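Local coordinates for protein cytosine-specific methyltransferase (Escherichia coli O157:H7 EDL933, PDB 3G7U) that probably methylates cytosine in DNA at carbon 5, using S-adenosyl-L-methionine as the methyl donor, at residues A[35-40]-A[47-52]. Residues are numbered along the deposited sequence; the frame is centred on the assembly and turned at random.
Sequences HAINTH and SLHVQE
Ile37 and His40 on one side of helix 34-43 face His49 of the edge strand 48-50 and Gln51 just after it; the axes of helix segment 35-40 and strand 48-50 run antiparallel (176°), 9.2 Å apart at closest approach. This is the second half of a beta-alpha-beta crossover, strand 25-30, helix 34-43, strand 48-50, in the Rossmann-like domain of class I methyltransferases; the strand pairs in parallel with 25-30, Leu48 and Val50 sharing backbone hydrogen bonds with it. The nearest CA atoms are those of Ile37 and Gln51, 6.9 Å apart.

Ile37 points its CG1-CD1 branch away from its own amide nitrogen in an extended chain, which brings CD1 against the strand backbone, 3.4 Å from Val50 O, while the same methyl touches the aliphatic start of Gln51, 4.1 Å from its CB. Gln51 NE2 is hydrogen-bonded to Ile32 O, in the loop leading into the helix. Nearer the helix, Ile37 CG1 lies 3.8 Å from His49 CD2, approaching that ring obliquely.

The polar link is between the imidazoles of His40 and His49. Their planes are inclined at 66° and the rings meet rim to rim, without stacking. His40 NE2 is hydrogen-bonded to Ser16 OG, so both nitrogens of this ring are engaged and its rotation is held: His40 ND1 shares a 2.8 Å hydrogen bond with His49 NE2, bent to 147°.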
loop_
_atom_site.group_PDB
_atom_site.type_symbol
_atom_site.label_atom_id
_atom_site.label_comp_id
_atom_site.label_asym_id
_atom_site.label_seq_id
_atom_site.Cartn_x
_atom_site.Cartn_y
_atom_site.Cartn_z
ATOM N N HIS A 35 11.576 1.950 -10.759
ATOM C CA HIS A 35 10.193 1.981 -11.202
ATOM C C HIS A 35 9.200 2.371 -10.090
ATOM O O HIS A 35 8.259 3.134 -10.332
ATOM C CB HIS A 35 9.791 0.619 -11.768
ATOM C CG HIS A 35 10.567 0.243 -12.984
ATOM N ND1 HIS A 35 10.422 0.900 -14.186
ATOM C CD2 HIS A 35 11.538 -0.679 -13.172
ATOM C CE1 HIS A 35 11.245 0.377 -15.074
ATOM N NE2 HIS A 35 11.931 -0.587 -14.485
ATOM N N ALA A 36 9.409 1.803 -8.905
ATOM C CA ALA A 36 8.579 2.094 -7.750
ATOM C C ALA A 36 8.683 3.557 -7.393
ATOM O O ALA A 36 7.667 4.231 -7.243
ATOM C CB ALA A 36 8.971 1.230 -6.581
ATOM N N ILE A 37 9.910 4.087 -7.303
ATOM C CA ILE A 37 10.003 5.492 -6.913
ATOM C C ILE A 37 9.545 6.466 -7.996
ATOM O O ILE A 37 8.999 7.536 -7.682
ATOM C CB ILE A 37 11.417 5.905 -6.399
ATOM C CG1 ILE A 37 11.292 7.134 -5.482
ATOM C CG2 ILE A 37 12.411 6.124 -7.565
ATOM C CD1 ILE A 37 12.593 7.537 -4.865
ATOM N N ASN A 38 9.721 6.122 -9.273
ATOM C CA ASN A 38 9.164 6.951 -10.318
ATOM C C ASN A 38 7.658 6.970 -10.199
ATOM O O ASN A 38 7.025 8.008 -10.369
ATOM C CB ASN A 38 9.592 6.429 -11.699
ATOM C CG ASN A 38 11.026 6.787 -12.019
ATOM O OD1 ASN A 38 11.639 7.608 -11.327
ATOM N ND2 ASN A 38 11.575 6.170 -13.064
ATOM N N THR A 39 7.075 5.825 -9.908
ATOM C CA THR A 39 5.608 5.814 -9.736
ATOM C C THR A 39 5.145 6.618 -8.511
ATOM O O THR A 39 4.114 7.313 -8.544
ATOM C CB THR A 39 5.036 4.387 -9.730
ATOM O OG1 THR A 39 5.278 3.824 -11.029
ATOM C CG2 THR A 39 3.535 4.409 -9.435
ATOM N N HIS A 40 5.938 6.556 -7.440
ATOM C CA HIS A 40 5.626 7.332 -6.256
ATOM C C HIS A 40 5.624 8.810 -6.666
ATOM O O HIS A 40 4.670 9.553 -6.329
ATOM C CB HIS A 40 6.637 7.048 -5.142
ATOM C CG HIS A 40 6.187 7.531 -3.804
ATOM N ND1 HIS A 40 6.186 8.878 -3.466
ATOM C CD2 HIS A 40 5.769 6.863 -2.704
ATOM C CE1 HIS A 40 5.736 9.012 -2.234
ATOM N NE2 HIS A 40 5.504 7.806 -1.739
ATOM N N SER A 47 6.192 15.564 -2.991
ATOM C CA SER A 47 7.093 14.954 -2.030
ATOM C C SER A 47 8.483 14.948 -2.609
ATOM O O SER A 47 8.623 14.892 -3.821
ATOM C CB SER A 47 6.665 13.501 -1.762
ATOM O OG SER A 47 5.344 13.516 -1.248
ATOM N N LEU A 48 9.508 14.979 -1.769
ATOM C CA LEU A 48 10.870 14.799 -2.241
ATOM C C LEU A 48 11.076 13.306 -2.485
ATOM O O LEU A 48 10.500 12.508 -1.775
ATOM C CB LEU A 48 11.881 15.232 -1.192
ATOM C CG LEU A 48 11.836 16.728 -0.875
ATOM C CD1 LEU A 48 12.971 17.007 0.106
ATOM C CD2 LEU A 48 12.050 17.469 -2.161
ATOM N N HIS A 49 11.883 12.959 -3.482
ATOM C CA HIS A 49 12.147 11.534 -3.791
ATOM C C HIS A 49 13.593 11.250 -3.769
ATOM O O HIS A 49 14.372 11.890 -4.492
ATOM C CB HIS A 49 11.515 11.179 -5.142
ATOM C CG HIS A 49 10.034 11.153 -5.074
ATOM N ND1 HIS A 49 9.250 12.264 -5.319
ATOM C CD2 HIS A 49 9.186 10.184 -4.653
ATOM C CE1 HIS A 49 7.988 11.979 -5.060
ATOM N NE2 HIS A 49 7.924 10.725 -4.647
ATOM N N VAL A 50 13.973 10.294 -2.927
ATOM C CA VAL A 50 15.369 9.959 -2.749
ATOM C C VAL A 50 15.479 8.492 -3.109
ATOM O O VAL A 50 14.923 7.638 -2.403
ATOM C CB VAL A 50 15.770 10.219 -1.303
ATOM C CG1 VAL A 50 17.167 9.672 -1.001
ATOM C CG2 VAL A 50 15.744 11.734 -1.032
ATOM N N GLN A 51 16.146 8.211 -4.232
ATOM C CA GLN A 51 16.366 6.816 -4.644
ATOM C C GLN A 51 17.648 6.326 -4.043
ATOM O O GLN A 51 18.704 6.541 -4.610
ATOM C CB GLN A 51 16.404 6.705 -6.165
ATOM C CG GLN A 51 16.505 5.247 -6.635
ATOM C CD GLN A 51 16.807 5.117 -8.093
ATOM O OE1 GLN A 51 16.774 6.090 -8.851
ATOM N NE2 GLN A 51 17.044 3.890 -8.518
ATOM N N GLU A 52 17.560 5.667 -2.893
ATOM C CA GLU A 52 18.726 5.398 -2.095
ATOM C C GLU A 52 18.513 4.177 -1.220
ATOM O O GLU A 52 17.408 3.882 -0.803
ATOM C CB GLU A 52 19.083 6.637 -1.252
ATOM C CG GLU A 52 20.551 6.609 -0.709
ATOM C CD GLU A 52 21.488 6.248 -1.819
ATOM O OE1 GLU A 52 21.811 7.170 -2.545
ATOM O OE2 GLU A 52 21.780 5.025 -2.055
#